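Local structure of dimethyladenosine transferase, putative (Plasmodium falciparum, 2H1R) at residues K241-C244 with T245-Q249; F256-Y259 with C260-L264; N276-E279 with N280-L283. The protein probably methylates adenines of ribosomal RNA with S-adenosyl-L-methionine as methyl donor. One frame throughout, in Å; residues are numbered along the deposited sequence.

Contact 1: residues K241-C244 with T245-Q249; sequences KNWC and TLNKQ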
loop_
_atom_site.group_PDB
_atom_site.type_symbol
_atom_site.label_atom_id
_atom_site.label_comp_id
_atom_site.label_asym_id
_atom_site.label_seq_id
_atom_site.Cartn_x
_atom_site.Cartn_y
_atom_site.Cartn_z
ATOM N N LYS A 241 19.462 -19.177 -14.906
ATOM C CA LYS A 241 20.344 -20.350 -14.729
ATOM C C LYS A 241 20.286 -20.922 -13.301
ATOM O O LYS A 241 20.295 -22.145 -13.127
ATOM C CB LYS A 241 21.773 -19.999 -15.126
ATOM C CG LYS A 241 21.923 -19.798 -16.632
ATOM C CD LYS A 241 23.224 -19.049 -16.915
ATOM C CE LYS A 241 23.481 -18.891 -18.411
ATOM N NZ LYS A 241 23.880 -20.165 -19.057
ATOM N N ASN A 242 20.224 -20.048 -12.307
ATOM C CA ASN A 242 20.061 -20.447 -10.901
ATOM C C ASN A 242 18.781 -21.264 -10.662
ATOM O O ASN A 242 18.831 -22.297 -9.981
ATOM C CB ASN A 242 20.017 -19.244 -9.966
ATOM C CG ASN A 242 21.406 -18.738 -9.552
ATOM O OD1 ASN A 242 22.429 -19.295 -9.919
ATOM N ND2 ASN A 242 21.419 -17.648 -8.790
ATOM N N TRP A 243 17.650 -20.789 -11.210
ATOM C CA TRP A 243 16.370 -21.497 -11.159
ATOM C C TRP A 243 16.481 -22.871 -11.772
ATOM O O TRP A 243 15.988 -23.882 -11.213
ATOM C CB TRP A 243 15.286 -20.710 -11.918
ATOM C CG TRP A 243 13.922 -21.393 -11.928
ATOM C CD1 TRP A 243 13.365 -22.089 -12.953
ATOM C CD2 TRP A 243 12.958 -21.402 -10.863
ATOM N NE1 TRP A 243 12.091 -22.531 -12.594
ATOM C CE2 TRP A 243 11.840 -22.134 -11.310
ATOM C CE3 TRP A 243 12.949 -20.882 -9.558
ATOM C CZ2 TRP A 243 10.699 -22.342 -10.507
ATOM C CZ3 TRP A 243 11.810 -21.087 -8.747
ATOM C CH2 TRP A 243 10.695 -21.817 -9.240
ATOM N N CYS A 244 17.114 -22.911 -12.949
ATOM C CA CYS A 244 17.355 -24.173 -13.644
ATOM C C CYS A 244 18.194 -25.171 -12.810
ATOM O O CYS A 244 17.840 -26.370 -12.786
ATOM C CB CYS A 244 17.948 -23.933 -15.035
ATOM S SG CYS A 244 16.807 -23.385 -16.226
ATOM N N THR A 245 19.232 -24.712 -12.100
ATOM C CA THR A 245 19.983 -25.653 -11.218
ATOM C C THR A 245 19.111 -26.102 -10.097
ATOM O O THR A 245 18.983 -27.313 -9.867
ATOM C CB THR A 245 21.234 -25.135 -10.440
ATOM O OG1 THR A 245 21.633 -23.816 -10.818
ATOM C CG2 THR A 245 22.409 -26.143 -10.572
ATOM N N LEU A 246 18.558 -25.125 -9.371
ATOM C CA LEU A 246 17.731 -25.396 -8.200
ATOM C C LEU A 246 16.683 -26.443 -8.493
ATOM O O LEU A 246 16.449 -27.346 -7.675
ATOM C CB LEU A 246 17.083 -24.128 -7.645
ATOM C CG LEU A 246 16.192 -24.345 -6.406
ATOM C CD1 LEU A 246 17.037 -24.672 -5.165
ATOM C CD2 LEU A 246 15.244 -23.163 -6.166
ATOM N N ASN A 247 16.050 -26.332 -9.647
ATOM C CA ASN A 247 14.988 -27.236 -9.983
ATOM C C ASN A 247 15.448 -28.415 -10.840
ATOM O O ASN A 247 14.630 -29.124 -11.408
ATOM C CB ASN A 247 13.822 -26.468 -10.575
ATOM C CG ASN A 247 13.137 -25.629 -9.528
ATOM O OD1 ASN A 247 12.401 -26.141 -8.682
ATOM N ND2 ASN A 247 13.428 -24.350 -9.528
ATOM N N LYS A 248 16.769 -28.597 -10.899
ATOM C CA LYS A 248 17.410 -29.644 -11.707
ATOM C C LYS A 248 16.757 -29.729 -13.077
ATOM O O LYS A 248 16.264 -30.777 -13.508
ATOM C CB LYS A 248 17.412 -30.974 -10.941
ATOM C CG LYS A 248 18.038 -30.815 -9.546
ATOM C CD LYS A 248 18.036 -32.116 -8.744
ATOM C CE LYS A 248 19.155 -32.108 -7.718
ATOM N NZ LYS A 248 20.465 -32.319 -8.417
ATOM N N GLN A 249 16.715 -28.577 -13.742
ATOM C CA GLN A 249 16.198 -28.458 -15.098
ATOM C C GLN A 249 17.337 -28.069 -16.031
ATOM O O GLN A 249 18.383 -27.602 -15.577
ATOM C CB GLN A 249 15.088 -27.427 -15.173
ATOM C CG GLN A 249 13.779 -27.887 -14.577
ATOM C CD GLN A 249 12.664 -26.935 -14.886
ATOM O OE1 GLN A 249 12.618 -25.831 -14.344
ATOM N NE2 GLN A 249 11.762 -27.339 -15.784
HETATM O O HOH W 1 10.159 -23.455 -14.061
#
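The amide nitrogen of Asn247 sits over the centre of the Trp243 indole, ND2 lying 3.1 Å above the ring plane, while a water lies in that plane at the ring's edge, 2.6 Å from Trp243 NE1, which donates to it. Ring and amide planes are 49° apart, so the amide comes down tilted, with its nitrogen leading. Here helix 230-246 stops in a Schellman motif: Lys248, at positive phi, is the C-prime residue, Gln249 N reaches back to Cys244 O at 2.7 Å and Lys248 N to Thr245 O at 2.8 Å. With CG placed beside its own backbone N (chi1 -70°), Asn247 turns ND2 back to Trp243 O, 3.1 Å away, and that oxygen also takes Asn247 N from the opposite face of its plane. One residue thus grips the carbonyl twice and keeps its amide over the indole, whose ring also stacks with His295 near the chain's end. Two residues earlier, Thr245 grips Lys241 O in the same double way, through N and OG1. Gln249 runs alongside Trp243, pointing the same way, and its OE1 accepts a weak bond from the edge water, at 3.4 Å.

Contact 2: residues F256-Y259 with C260-L264; sequences FKKY and CLDVL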
loop_
_atom_site.group_PDB
_atom_site.type_symbol
_atom_site.label_atom_id
_atom_site.label_comp_id
_atom_site.label_asym_id
_atom_site.label_seq_id
_atom_site.Cartn_x
_atom_site.Cartn_y
_atom_site.Cartn_z
ATOM N N PHE A 256 19.177 -16.172 -24.762
ATOM C CA PHE A 256 18.328 -15.686 -23.646
ATOM C C PHE A 256 17.655 -14.389 -23.996
ATOM O O PHE A 256 16.507 -14.179 -23.644
ATOM C CB PHE A 256 19.121 -15.471 -22.371
ATOM C CG PHE A 256 18.265 -15.122 -21.194
ATOM C CD1 PHE A 256 17.543 -16.118 -20.515
ATOM C CD2 PHE A 256 18.122 -13.799 -20.783
ATOM C CE1 PHE A 256 16.753 -15.798 -19.392
ATOM C CE2 PHE A 256 17.319 -13.465 -19.670
ATOM C CZ PHE A 256 16.613 -14.454 -18.988
ATOM N N LYS A 257 18.388 -13.487 -24.648
ATOM C CA LYS A 257 17.761 -12.220 -25.066
ATOM C C LYS A 257 16.450 -12.437 -25.836
ATOM O O LYS A 257 15.431 -11.803 -25.522
ATOM C CB LYS A 257 18.724 -11.363 -25.870
ATOM C CG LYS A 257 18.108 -10.047 -26.329
ATOM C CD LYS A 257 19.135 -9.225 -27.085
ATOM C CE LYS A 257 18.461 -8.056 -27.782
ATOM N NZ LYS A 257 19.520 -7.217 -28.430
ATOM N N LYS A 258 16.460 -13.343 -26.829
ATOM C CA LYS A 258 15.240 -13.681 -27.587
ATOM C C LYS A 258 14.162 -14.398 -26.746
ATOM O O LYS A 258 12.954 -14.122 -26.857
ATOM C CB LYS A 258 15.604 -14.531 -28.825
ATOM C CG LYS A 258 14.538 -14.537 -29.894
ATOM C CD LYS A 258 15.031 -15.319 -31.151
ATOM C CE LYS A 258 14.048 -15.200 -32.294
ATOM N NZ LYS A 258 14.091 -13.804 -32.853
ATOM N N TYR A 259 14.614 -15.346 -25.942
ATOM C CA TYR A 259 13.787 -16.039 -24.928
ATOM C C TYR A 259 12.985 -15.055 -24.052
ATOM O O TYR A 259 11.768 -15.176 -23.899
ATOM C CB TYR A 259 14.709 -16.867 -24.037
ATOM C CG TYR A 259 13.997 -17.894 -23.178
ATOM C CD1 TYR A 259 13.122 -18.849 -23.741
ATOM C CD2 TYR A 259 14.193 -17.904 -21.801
ATOM C CE1 TYR A 259 12.466 -19.790 -22.904
ATOM C CE2 TYR A 259 13.558 -18.831 -20.987
ATOM C CZ TYR A 259 12.735 -19.769 -21.541
ATOM O OH TYR A 259 12.131 -20.652 -20.678
ATOM N N CYS A 260 13.693 -14.091 -23.486
ATOM C CA CYS A 260 13.108 -13.083 -22.609
ATOM C C CYS A 260 12.215 -12.079 -23.402
ATOM O O CYS A 260 11.057 -11.848 -23.055
ATOM C CB CYS A 260 14.260 -12.402 -21.837
ATOM S SG CYS A 260 13.829 -11.180 -20.605
ATOM N N LEU A 261 12.717 -11.530 -24.504
ATOM C CA LEU A 261 11.936 -10.552 -25.305
ATOM C C LEU A 261 10.709 -11.155 -25.953
ATOM O O LEU A 261 9.720 -10.451 -26.198
ATOM C CB LEU A 261 12.802 -9.890 -26.398
ATOM C CG LEU A 261 13.531 -8.584 -26.105
ATOM C CD1 LEU A 261 14.095 -8.521 -24.713
ATOM C CD2 LEU A 261 14.606 -8.284 -27.160
ATOM N N ASP A 262 10.771 -12.457 -26.254
ATOM C CA ASP A 262 9.607 -13.191 -26.766
ATOM C C ASP A 262 8.366 -13.125 -25.829
ATOM O O ASP A 262 7.222 -13.258 -26.269
ATOM C CB ASP A 262 9.978 -14.662 -27.023
ATOM C CG ASP A 262 10.649 -14.896 -28.383
ATOM O OD1 ASP A 262 10.727 -13.962 -29.235
ATOM O OD2 ASP A 262 11.116 -16.051 -28.592
ATOM N N VAL A 263 8.585 -12.927 -24.534
ATOM C CA VAL A 263 7.471 -12.788 -23.598
ATOM C C VAL A 263 6.677 -11.514 -23.956
ATOM O O VAL A 263 5.456 -11.534 -24.041
ATOM C CB VAL A 263 7.991 -12.718 -22.152
ATOM C CG1 VAL A 263 6.866 -12.373 -21.157
ATOM C CG2 VAL A 263 8.787 -14.037 -21.772
ATOM N N LEU A 264 7.404 -10.418 -24.173
ATOM C CA LEU A 264 6.809 -9.119 -24.549
ATOM C C LEU A 264 6.056 -9.246 -25.875
ATOM O O LEU A 264 4.920 -8.795 -26.014
ATOM C CB LEU A 264 7.907 -8.036 -24.648
ATOM C CG LEU A 264 8.777 -7.727 -23.421
ATOM C CD1 LEU A 264 9.681 -6.545 -23.724
ATOM C CD2 LEU A 264 7.959 -7.403 -22.228
#
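Phe256 and Cys260 meet on one side of helix 256-266, where their four-residue spacing puts them, in a sulfur-aromatic contact. Cys260 SG lies 5.1 Å from the centroid of the Phe256 ring and 46° off its normal, an oblique approach, and the closest approach between the two side chains is Cys260 CB to Phe256 CE2 at 3.9 Å. With CG anti to the backbone N (chi1 -174°), the Phe256 ring leans forward to Cys260; the like torsion of Cys260 (chi1 -176°) leans SG onward, so that CB makes the nearest touch. The helical bond from Cys260 N to Phe256 O, 2.8 Å, joins the same two residues. On another side, the extended aliphatic chain of Lys257 passes over Leu261 at a slant, bringing its CE to 3.9 Å from Leu261 CD2. Lys258 and Asp262 form the polar counterpart, but make no salt bridge, and the exact position of the carboxylate is doubtful. Lys292 NZ donates to Tyr259 O and makes a cation-pi contact with the Tyr259 ring. The chemistry is therefore divided by side: the polarisable sulfur and ring, probably drawn together mainly by dispersion, are packed against Leu236 of helix 230-246, with Cys260 also reaching Phe289 of helix 279-291, while the lysine and aspartate probably contribute a mild attraction through space.

Contact 3: residues N276-E279 with N280-L283; sequences NLDE and NDFL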
loop_
_atom_site.group_PDB
_atom_site.type_symbol
_atom_site.label_atom_id
_atom_site.label_comp_id
_atom_site.label_asym_id
_atom_site.label_seq_id
_atom_site.Cartn_x
_atom_site.Cartn_y
_atom_site.Cartn_z
ATOM N N ASN A 276 1.743 3.673 -18.859
ATOM C CA ASN A 276 0.390 3.488 -19.452
ATOM C C ASN A 276 -0.213 2.123 -19.135
ATOM O O ASN A 276 -1.291 1.796 -19.598
ATOM C CB ASN A 276 0.458 3.694 -20.982
ATOM C CG ASN A 276 0.884 5.116 -21.338
ATOM O OD1 ASN A 276 0.479 6.037 -20.650
ATOM N ND2 ASN A 276 1.712 5.279 -22.348
ATOM N N LEU A 277 0.487 1.342 -18.319
ATOM C CA LEU A 277 -0.011 -0.002 -17.993
ATOM C C LEU A 277 -0.623 -0.073 -16.578
ATOM O O LEU A 277 -0.324 0.741 -15.683
ATOM C CB LEU A 277 1.089 -1.068 -18.194
ATOM C CG LEU A 277 1.727 -1.218 -19.563
ATOM C CD1 LEU A 277 2.886 -2.138 -19.415
ATOM C CD2 LEU A 277 0.772 -1.735 -20.648
ATOM N N ASP A 278 -1.533 -1.027 -16.389
ATOM C CA ASP A 278 -2.137 -1.163 -15.074
ATOM C C ASP A 278 -1.790 -2.515 -14.467
ATOM O O ASP A 278 -1.027 -3.302 -15.057
ATOM C CB ASP A 278 -3.647 -0.940 -15.144
ATOM C CG ASP A 278 -4.367 -1.984 -15.991
ATOM O OD1 ASP A 278 -3.924 -3.162 -16.100
ATOM O OD2 ASP A 278 -5.408 -1.644 -16.567
ATOM N N GLU A 279 -2.386 -2.803 -13.308
ATOM C CA GLU A 279 -1.988 -3.993 -12.548
ATOM C C GLU A 279 -2.285 -5.270 -13.320
ATOM O O GLU A 279 -1.583 -6.249 -13.160
ATOM C CB GLU A 279 -2.677 -4.038 -11.179
ATOM C CG GLU A 279 -4.141 -4.359 -11.244
ATOM C CD GLU A 279 -5.018 -3.116 -11.259
ATOM O OE1 GLU A 279 -4.535 -2.046 -11.719
ATOM O OE2 GLU A 279 -6.202 -3.228 -10.812
ATOM N N ASN A 280 -3.350 -5.267 -14.121
ATOM C CA ASN A 280 -3.646 -6.414 -14.962
ATOM C C ASN A 280 -2.578 -6.714 -16.005
ATOM O O ASN A 280 -2.324 -7.882 -16.354
ATOM C CB ASN A 280 -5.003 -6.262 -15.617
ATOM C CG ASN A 280 -6.133 -6.413 -14.616
ATOM O OD1 ASN A 280 -6.136 -7.353 -13.814
ATOM N ND2 ASN A 280 -7.081 -5.480 -14.632
ATOM N N ASP A 281 -1.975 -5.660 -16.537
ATOM C CA ASP A 281 -0.903 -5.850 -17.500
ATOM C C ASP A 281 0.287 -6.451 -16.811
ATOM O O ASP A 281 0.915 -7.365 -17.345
ATOM C CB ASP A 281 -0.513 -4.508 -18.132
ATOM C CG ASP A 281 -1.655 -3.894 -18.932
ATOM O OD1 ASP A 281 -2.191 -4.578 -19.815
ATOM O OD2 ASP A 281 -2.047 -2.739 -18.676
ATOM N N PHE A 282 0.619 -5.938 -15.639
ATOM C CA PHE A 282 1.808 -6.419 -14.950
ATOM C C PHE A 282 1.638 -7.829 -14.388
ATOM O O PHE A 282 2.609 -8.572 -14.292
ATOM C CB PHE A 282 2.235 -5.443 -13.876
ATOM C CG PHE A 282 3.001 -4.292 -14.438
ATOM C CD1 PHE A 282 4.317 -4.479 -14.835
ATOM C CD2 PHE A 282 2.392 -3.047 -14.599
ATOM C CE1 PHE A 282 5.052 -3.404 -15.403
ATOM C CE2 PHE A 282 3.101 -1.972 -15.193
ATOM C CZ PHE A 282 4.444 -2.165 -15.580
ATOM N N LEU A 283 0.412 -8.174 -14.011
ATOM C CA LEU A 283 0.120 -9.567 -13.560
ATOM C C LEU A 283 0.347 -10.558 -14.693
ATOM O O LEU A 283 0.945 -11.640 -14.469
ATOM C CB LEU A 283 -1.343 -9.643 -13.088
ATOM C CG LEU A 283 -1.629 -9.160 -11.658
ATOM C CD1 LEU A 283 -3.155 -9.121 -11.461
ATOM C CD2 LEU A 283 -0.957 -10.019 -10.568
#
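Leu277 and Asp278 run extended into the first turn of helix 279-291, and the backbone bonds begin at once: Asp278 O, at the N-cap, accepts from Phe282 N at 3.2 Å and more weakly from Asp281 N, while Glu279 O takes Leu283 N. The start is a capping box, in which the N-cap residue and the third residue of the helix each bind the other's backbone N-H through a side chain. Asp278 OD1 accepts from Asp281 N at 3.2 Å, met nearly along its C-O axis. In return Asp278 N donates to Asp281 OD2 at 2.9 Å, an almost straight bond (172°) that uses the oxygen's anti lone pair. Asp278 has its CG between the backbone N and the carbonyl carbon (chi1 64°), which folds the carboxylate forward over the opening turn. The two side chains cross at about a right angle, yet their carboxylate planes differ by only 11°. Beside the box, Leu277 CD2 lies against the Asp281 carboxylate. The apolar contact is that of Leu277 CB with Phe282 CE2 at 3.7 Å, the leucine crossing the phenylalanine roughly at right angles. Phe282 touches Trp208, Leu212 and Cys215 of helix 205-216 and Ile162 of helix 159-167, and Leu277 O accepts from Tyr157 OH, so the cap is held between these two helices and the loop of Tyr157. The cost of the box is like charge: Asp278 OD1 and Asp281 OD2 stand 3.2 Å apart. Each oxygen faces a backbone N-H, and the positive end of the helix dipole probably eases the repulsion; the closeness might still raise the proton affinity of one carboxylate.

Followed from the N terminus, the three contacts come in series, neither nesting nor crossing, and each is made within one continuous run of chain. Contact 1 ends helix 230-246 and turns the chain into the loop toward helix 256-266, which contact 2 spans for most of its length. A second loop leads to contact 3, which starts helix 279-291. Contacts 1 and 2 have centres about 18 Å apart, contacts 2 and 3 about 19 Å, and none touches another. The helices join them: side chains of 256-264 pack on both helix 230-246 and helix 279-291, linking three successive helices of the C-terminal helical region, beyond the methyltransferase sheet.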